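PDB 6EVU: PrgB from Enterococcus faecalis, which belongs to the antigen I/II family and promotes aggregation, biofilm formation and conjugation by binding and compacting DNA, and is represented here by its adhesin domain. Local coordinates for residues E91-S96 / T156-T161; A119-R124 / K189-A194. All blocks are in the same frame, centred on the assembly; numbering follows the deposited sequence. Where two conformers were deposited one is given.

Contact 1: residues E91-S96 / T156-T161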
ATOM      1  N   GLU A  91      13.052   9.945  -9.334  0.54 47.93           N
ATOM      2  CA  GLU A  91      12.697  10.679  -8.128  0.54 45.67           C
ATOM      3  C   GLU A  91      13.294   9.882  -6.971  0.54 51.95           C
ATOM      4  O   GLU A  91      13.190   8.652  -6.939  0.54 44.82           O
ATOM      5  CB  GLU A  91      11.164  10.890  -8.028  0.54 44.95           C
ATOM      6  CG  GLU A  91      10.483  10.689  -6.644  0.54 39.82           C
ATOM      7  CD  GLU A  91      10.827  11.756  -5.596  0.54 48.00           C
ATOM      8  OE1 GLU A  91      10.899  12.980  -5.916  0.54 41.73           O
ATOM      9  OE2 GLU A  91      11.016  11.347  -4.436  0.54 40.84           O
ATOM     10  N   ALA A  92      13.961  10.571  -6.046  1.00 48.48           N
ATOM     11  CA  ALA A  92      14.692   9.873  -4.989  1.00 53.27           C
ATOM     12  C   ALA A  92      13.804   8.901  -4.222  1.00 47.50           C
ATOM     13  O   ALA A  92      14.278   7.836  -3.788  1.00 45.79           O
ATOM     14  CB  ALA A  92      15.328  10.886  -4.028  1.00 52.04           C
ATOM     15  N   ASN A  93      12.511   9.224  -4.066  1.00 41.13           N
ATOM     16  CA  ASN A  93      11.670   8.275  -3.359  1.00 36.84           C
ATOM     17  C   ASN A  93      11.511   6.946  -4.130  1.00 44.67           C
ATOM     18  O   ASN A  93      11.083   5.977  -3.509  1.00 40.38           O
ATOM     19  CB  ASN A  93      10.285   8.928  -3.051  1.00 41.92           C
ATOM     20  CG  ASN A  93      10.252   9.728  -1.695  1.00 42.88           C
ATOM     21  OD1 ASN A  93      11.269  10.006  -1.086  1.00 47.35           O
ATOM     22  ND2 ASN A  93       9.046  10.078  -1.235  1.00 43.74           N
ATOM     23  N   LEU A  94      11.865   6.863  -5.437  1.00 34.75           N
ATOM     24  CA  LEU A  94      11.696   5.638  -6.232  1.00 35.89           C
ATOM     25  C   LEU A  94      12.885   4.704  -6.156  1.00 44.42           C
ATOM     26  O   LEU A  94      12.848   3.623  -6.751  1.00 39.58           O
ATOM     27  CB  LEU A  94      11.483   5.956  -7.702  1.00 40.14           C
ATOM     28  CG  LEU A  94      10.182   6.662  -8.105  1.00 35.15           C
ATOM     29  CD1 LEU A  94      10.248   6.888  -9.587  1.00 36.52           C
ATOM     30  CD2 LEU A  94       8.969   5.841  -7.730  1.00 38.24           C
ATOM     31  N   GLY A  95      13.946   5.126  -5.491  1.00 39.62           N
ATOM     32  CA  GLY A  95      15.205   4.402  -5.511  1.00 46.73           C
ATOM     33  C   GLY A  95      16.058   4.795  -6.702  1.00 43.00           C
ATOM     34  O   GLY A  95      15.608   5.458  -7.638  1.00 49.72           O
ATOM     35  N   SER A  96      17.335   4.374  -6.664  1.00 49.47           N
ATOM     36  CA  SER A  96      18.288   4.865  -7.659  1.00 49.96           C
ATOM     37  C   SER A  96      18.008   4.359  -9.073  1.00 54.42           C
ATOM     38  O   SER A  96      18.569   4.917 -10.021  1.00 50.44           O
ATOM     39  CB  SER A  96      19.738   4.514  -7.257  1.00 56.37           C
ATOM     40  OG  SER A  96      19.843   3.119  -7.055  1.00 59.89           O
ATOM     41  N   THR A 156       7.970  -0.438  -4.450  1.00 27.10           N
ATOM     42  CA  THR A 156       6.680  -0.854  -5.009  1.00 23.41           C
ATOM     43  C   THR A 156       5.911   0.221  -5.806  1.00 25.41           C
ATOM     44  O   THR A 156       6.079   0.302  -7.014  1.00 27.82           O
ATOM     45  CB  THR A 156       5.797  -1.445  -3.873  1.00 25.99           C
ATOM     46  OG1 THR A 156       6.695  -2.149  -2.955  1.00 28.15           O
ATOM     47  CG2 THR A 156       4.763  -2.455  -4.369  1.00 26.29           C
ATOM     48  N   ALA A 157       5.053   0.991  -5.176  1.00 26.02           N
ATOM     49  CA  ALA A 157       4.126   1.833  -5.933  1.00 23.11           C
ATOM     50  C   ALA A 157       3.850   3.149  -5.224  1.00 31.73           C
ATOM     51  O   ALA A 157       3.691   3.185  -4.006  1.00 26.78           O
ATOM     52  CB  ALA A 157       2.791   1.133  -6.147  1.00 22.04           C
ATOM     53  N   PHE A 158       3.673   4.209  -6.010  1.00 23.10           N
ATOM     54  CA  PHE A 158       3.092   5.461  -5.527  1.00 23.88           C
ATOM     55  C   PHE A 158       1.840   5.693  -6.333  1.00 23.28           C
ATOM     56  O   PHE A 158       1.885   5.588  -7.557  1.00 26.40           O
ATOM     57  CB  PHE A 158       4.061   6.633  -5.720  1.00 25.12           C
ATOM     58  CG  PHE A 158       5.329   6.532  -4.890  1.00 24.66           C
ATOM     59  CD1 PHE A 158       6.345   5.678  -5.295  1.00 26.68           C
ATOM     60  CD2 PHE A 158       5.518   7.312  -3.725  1.00 31.18           C
ATOM     61  CE1 PHE A 158       7.572   5.594  -4.538  1.00 35.53           C
ATOM     62  CE2 PHE A 158       6.718   7.191  -2.950  1.00 31.16           C
ATOM     63  CZ  PHE A 158       7.714   6.347  -3.366  1.00 33.30           C
ATOM     64  N   ILE A 159       0.710   5.953  -5.670  1.00 20.59           N
ATOM     65  CA  ILE A 159      -0.568   6.018  -6.384  1.00 20.31           C
ATOM     66  C   ILE A 159      -1.320   7.257  -5.938  1.00 22.78           C
ATOM     67  O   ILE A 159      -1.414   7.556  -4.737  1.00 23.73           O
ATOM     68  CB  ILE A 159      -1.387   4.716  -6.142  1.00 22.70           C
ATOM     69  CG1 ILE A 159      -0.673   3.528  -6.888  1.00 26.86           C
ATOM     70  CG2 ILE A 159      -2.907   4.868  -6.597  1.00 22.38           C
ATOM     71  CD1 ILE A 159      -1.228   2.195  -6.657  1.00 38.21           C
ATOM     72  N   GLY A 160      -1.956   7.945  -6.895  1.00 21.70           N
ATOM     73  CA  GLY A 160      -2.729   9.106  -6.463  1.00 23.27           C
ATOM     74  C   GLY A 160      -3.423   9.772  -7.634  1.00 23.16           C
ATOM     75  O   GLY A 160      -3.183   9.429  -8.798  1.00 23.22           O
ATOM     76  N   THR A 161      -4.262  10.758  -7.303  1.00 22.04           N
ATOM     77  CA  THR A 161      -4.957  11.560  -8.312  1.00 22.64           C
ATOM     78  C   THR A 161      -5.461  12.840  -7.643  1.00 29.95           C
ATOM     79  O   THR A 161      -5.251  13.067  -6.460  1.00 25.90           O
ATOM     80  CB  THR A 161      -6.088  10.751  -8.967  1.00 23.09           C
ATOM     81  OG1 THR A 161      -6.582  11.516 -10.104  1.00 24.04           O
ATOM     82  CG2 THR A 161      -7.251  10.565  -7.999  1.00 24.64           C
TER
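The Phe-158 ring meets Asn-93 O at its edge, near the ring plane, with Phe-158 CZ 3.4 Å from that oxygen; Leu-94 CD2 approaches obliquely, and Trp-301 on the adjacent strand 299-302 stacks with the same ring. This is a sheet-to-loop contact in the mainly beta adhesin domain, whose antiparallel sheets recall the lectin-like beta-sandwich of the variable domains of antigen I/II relatives. Phe-158 projects from strand 157-160 toward a short 3-10 turn, residues 92-94, in the loop between strands 88-89 and 99-104.

Asn-93 bears on the far end of the ring with more than its carbonyl. Its CB lies 3.7 Å from Phe-158 CZ, and its amide plane is turned only 21° from the ring, although the two side chains cross at about a right angle. Asn-93 CB and Leu-94 CD2 lie on the same side of the ring plane, so consecutive residues of the turn flank the ring's rim from that side.

Ile-68 and Leu-72 of helix 68-72 also touch Phe-158, while Leu-94 packs on Val-148 of strand 145-150 and its carbonyl oxygen is hydrogen-bonded to Ser-150 OG. With CD1 of Leu-94 extended away from CA (chi2 178°), the other branch makes the contact: Leu-94 CD2 sits 3.5 Å from Phe-158 CE1 and 3.6 Å from Phe-158 CD1.

Contact 2: residues A119-R124 / K189-A194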
ATOM      1  N   ALA A 119      14.292 -13.765  -3.914  1.00 37.13           N
ATOM      2  CA  ALA A 119      13.364 -13.987  -2.820  1.00 38.66           C
ATOM      3  C   ALA A 119      13.279 -15.482  -2.542  1.00 37.02           C
ATOM      4  O   ALA A 119      13.946 -16.298  -3.195  1.00 40.45           O
ATOM      5  CB  ALA A 119      12.010 -13.375  -3.167  1.00 37.84           C
ATOM      6  N   SER A 120      12.511 -15.855  -1.522  1.00 39.48           N
ATOM      7  CA  SER A 120      12.434 -17.274  -1.181  1.00 41.61           C
ATOM      8  C   SER A 120      11.189 -17.580  -0.378  1.00 40.29           C
ATOM      9  O   SER A 120      10.581 -16.707   0.236  1.00 38.59           O
ATOM     10  CB  SER A 120      13.641 -17.766  -0.382  1.00 42.93           C
ATOM     11  OG  SER A 120      13.867 -16.991   0.793  1.00 44.03           O
ATOM     12  N   TYR A 121      10.865 -18.863  -0.347  1.00 44.11           N
ATOM     13  CA  TYR A 121       9.786 -19.336   0.518  1.00 41.38           C
ATOM     14  C   TYR A 121      10.200 -20.728   0.930  1.00 48.07           C
ATOM     15  O   TYR A 121      10.291 -21.612   0.072  1.00 42.49           O
ATOM     16  CB  TYR A 121       8.436 -19.355  -0.169  1.00 41.73           C
ATOM     17  CG  TYR A 121       7.396 -20.091   0.639  1.00 38.87           C
ATOM     18  CD1 TYR A 121       6.887 -19.540   1.815  1.00 43.51           C
ATOM     19  CD2 TYR A 121       6.934 -21.340   0.242  1.00 38.54           C
ATOM     20  CE1 TYR A 121       5.898 -20.202   2.553  1.00 37.47           C
ATOM     21  CE2 TYR A 121       5.977 -22.034   0.995  1.00 41.78           C
ATOM     22  CZ  TYR A 121       5.491 -21.469   2.156  1.00 40.57           C
ATOM     23  OH  TYR A 121       4.550 -22.125   2.892  1.00 39.82           O
ATOM     24  N   LEU A 122      10.476 -20.894   2.220  1.00 45.83           N
ATOM     25  CA  LEU A 122      11.001 -22.133   2.747  1.00 48.77           C
ATOM     26  C   LEU A 122      12.167 -22.645   1.892  1.00 51.43           C
ATOM     27  O   LEU A 122      12.201 -23.801   1.473  1.00 50.43           O
ATOM     28  CB  LEU A 122       9.903 -23.192   2.847  1.00 42.78           C
ATOM     29  CG  LEU A 122       8.596 -22.898   3.586  1.00 48.75           C
ATOM     30  CD1 LEU A 122       7.572 -23.992   3.355  1.00 47.76           C
ATOM     31  CD2 LEU A 122       8.885 -22.781   5.048  1.00 59.58           C
ATOM     32  N   GLY A 123      13.113 -21.761   1.588  1.00 48.31           N
ATOM     33  CA  GLY A 123      14.260 -22.157   0.789  1.00 57.83           C
ATOM     34  C   GLY A 123      14.036 -22.360  -0.706  1.00 58.78           C
ATOM     35  O   GLY A 123      15.009 -22.659  -1.412  1.00 61.80           O
ATOM     36  N   ARG A 124      12.799 -22.236  -1.220  1.00 48.42           N
ATOM     37  CA  ARG A 124      12.558 -22.241  -2.668  1.00 44.28           C
ATOM     38  C   ARG A 124      12.792 -20.838  -3.194  1.00 45.72           C
ATOM     39  O   ARG A 124      12.213 -19.888  -2.667  1.00 48.03           O
ATOM     40  CB  ARG A 124      11.134 -22.682  -3.005  1.00 43.21           C
ATOM     41  CG  ARG A 124      10.860 -24.061  -2.468  1.00 53.16           C
ATOM     42  CD  ARG A 124       9.362 -24.262  -2.259  1.00 47.39           C
ATOM     43  NE  ARG A 124       8.605 -24.093  -3.495  1.00 46.76           N
ATOM     44  CZ  ARG A 124       7.282 -24.213  -3.558  1.00 60.52           C
ATOM     45  NH1 ARG A 124       6.611 -24.503  -2.450  1.00 64.93           N
ATOM     46  NH2 ARG A 124       6.630 -24.030  -4.708  1.00 52.75           N
ATOM     47  N   LYS A 189       0.327 -25.759   3.711  1.00 50.16           N
ATOM     48  CA  LYS A 189      -0.804 -25.701   4.638  1.00 59.53           C
ATOM     49  C   LYS A 189      -0.458 -25.002   5.950  1.00 57.43           C
ATOM     50  O   LYS A 189      -1.178 -24.093   6.388  1.00 73.09           O
ATOM     51  CB  LYS A 189      -1.312 -27.113   4.914  1.00 63.66           C
ATOM     52  CG  LYS A 189      -2.235 -27.202   6.114  1.00 73.18           C
ATOM     53  CD  LYS A 189      -2.940 -28.556   6.174  1.00 82.45           C
ATOM     54  CE  LYS A 189      -3.483 -28.820   7.573  1.00 91.87           C
ATOM     55  NZ  LYS A 189      -4.309 -27.681   8.080  1.00 93.96           N
ATOM     56  N   ASP A 190       0.638 -25.393   6.589  1.00 55.08           N
ATOM     57  CA  ASP A 190       0.922 -24.869   7.916  1.00 56.35           C
ATOM     58  C   ASP A 190       1.986 -23.782   7.905  1.00 47.97           C
ATOM     59  O   ASP A 190       2.516 -23.426   8.953  1.00 54.80           O
ATOM     60  CB  ASP A 190       1.285 -26.014   8.874  1.00 65.50           C
ATOM     61  CG  ASP A 190       0.053 -26.859   9.261  1.00 77.09           C
ATOM     62  OD1 ASP A 190      -0.966 -26.263   9.690  1.00 80.01           O
ATOM     63  OD2 ASP A 190       0.088 -28.107   9.117  1.00 76.22           O
ATOM     64  N   SER A 191       2.231 -23.157   6.756  1.00 51.17           N
ATOM     65  CA  SER A 191       3.267 -22.133   6.649  1.00 49.35           C
ATOM     66  C   SER A 191       2.747 -21.010   5.765  1.00 45.98           C
ATOM     67  O   SER A 191       3.261 -20.764   4.664  1.00 43.23           O
ATOM     68  CB  SER A 191       4.564 -22.739   6.114  1.00 48.93           C
ATOM     69  OG  SER A 191       5.025 -23.772   7.007  1.00 49.51           O
ATOM     70  N   PRO A 192       1.715 -20.293   6.233  1.00 47.74           N
ATOM     71  CA  PRO A 192       1.145 -19.200   5.446  1.00 38.15           C
ATOM     72  C   PRO A 192       2.161 -18.112   5.141  1.00 37.49           C
ATOM     73  O   PRO A 192       3.176 -17.957   5.820  1.00 41.81           O
ATOM     74  CB  PRO A 192       0.025 -18.664   6.348  1.00 41.24           C
ATOM     75  CG  PRO A 192       0.417 -19.064   7.750  1.00 39.74           C
ATOM     76  CD  PRO A 192       1.110 -20.394   7.577  1.00 46.28           C
ATOM     77  N   PHE A 193       1.882 -17.388   4.064  1.00 38.20           N
ATOM     78  CA  PHE A 193       2.606 -16.156   3.759  1.00 34.89           C
ATOM     79  C   PHE A 193       2.250 -15.104   4.788  1.00 46.59           C
ATOM     80  O   PHE A 193       1.081 -14.969   5.183  1.00 43.77           O
ATOM     81  CB  PHE A 193       2.190 -15.598   2.398  1.00 38.49           C
ATOM     82  CG  PHE A 193       2.683 -16.363   1.228  1.00 32.36           C
ATOM     83  CD1 PHE A 193       3.726 -17.280   1.326  1.00 42.09           C
ATOM     84  CD2 PHE A 193       2.090 -16.168  -0.007  1.00 36.91           C
ATOM     85  CE1 PHE A 193       4.179 -17.953   0.168  1.00 35.80           C
ATOM     86  CE2 PHE A 193       2.555 -16.832  -1.137  1.00 32.41           C
ATOM     87  CZ  PHE A 193       3.550 -17.712  -1.068  1.00 36.06           C
ATOM     88  N   ALA A 194       3.241 -14.329   5.197  1.00 39.69           N
ATOM     89  CA  ALA A 194       2.995 -13.171   6.040  1.00 39.49           C
ATOM     90  C   ALA A 194       3.598 -11.937   5.379  1.00 37.85           C
ATOM     91  O   ALA A 194       4.759 -11.946   4.938  1.00 38.46           O
ATOM     92  CB  ALA A 194       3.556 -13.383   7.458  1.00 38.92           C
TER
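Tyr-121 presents one face of its ring to the edge of Phe-193, while on the opposite face Leu-122 CG lies over the ring centre. The aromatic pair is T-shaped, with planes at 87° and centroids 5.2 Å apart. Phe-193 CE1 comes within 3.5 Å of Tyr-121 CD1, toward the rim of the tyrosine rather than its middle.

Beyond the ring, the phenol hydroxyl donates a hydrogen bond to a backbone carbonyl, with Tyr-121 OH 2.6 Å from Ser-191 O. The hydroxyl is tilted 19° from the carbonyl plane. The backbone N of Asp-188 is hydrogen-bonded to the same hydroxyl, so the loop ahead of strand 193-197 holds it by two bonds, while Phe-193 and Leu-122 on opposite faces limit rotation of the ring. Placing CG opposite the backbone N (chi1 169°) carries the long side chain across to this loop. At the more exposed margin, Leu-122 CD1 approaches Ser-191 CB at 4.3 Å.

Residues 121-124 form the type I' turn of a beta-hairpin that joins strand 119-121 to strand 124-137. Tyr-121 packs on Ile-126 of that second strand, and Phe-193 on Leu-30 of strand 30-31 and Ala-276 of strand 272-276; the contact thus joins the large antiparallel sheet that holds strands 119-121 and 124-137 to the small sheet of strands 193-197, 272-276 and 221-225.

How the contacts relate
Contact 1 is buried, its centre about 12 Å from that of the chain, whereas contact 2 is centred about 21 Å out and is only partly buried, with Leu-122 exposed. Their centres are about 28 Å apart and their nearest atoms about 12 Å, so they do not touch. Contact 1 folds a loop back onto its own sheet, whereas contact 2 bridges two sheets, yet strand 124-137 lies near both: it receives side chains from 156-161 and pairs with 119-121. Both centre on an aromatic ring. In 91-96 with 156-161 the fit is essentially van der Waals; in 119-124 with 189-194 an aromatic pair is accompanied by a hydrogen bond from the phenol to a backbone carbonyl.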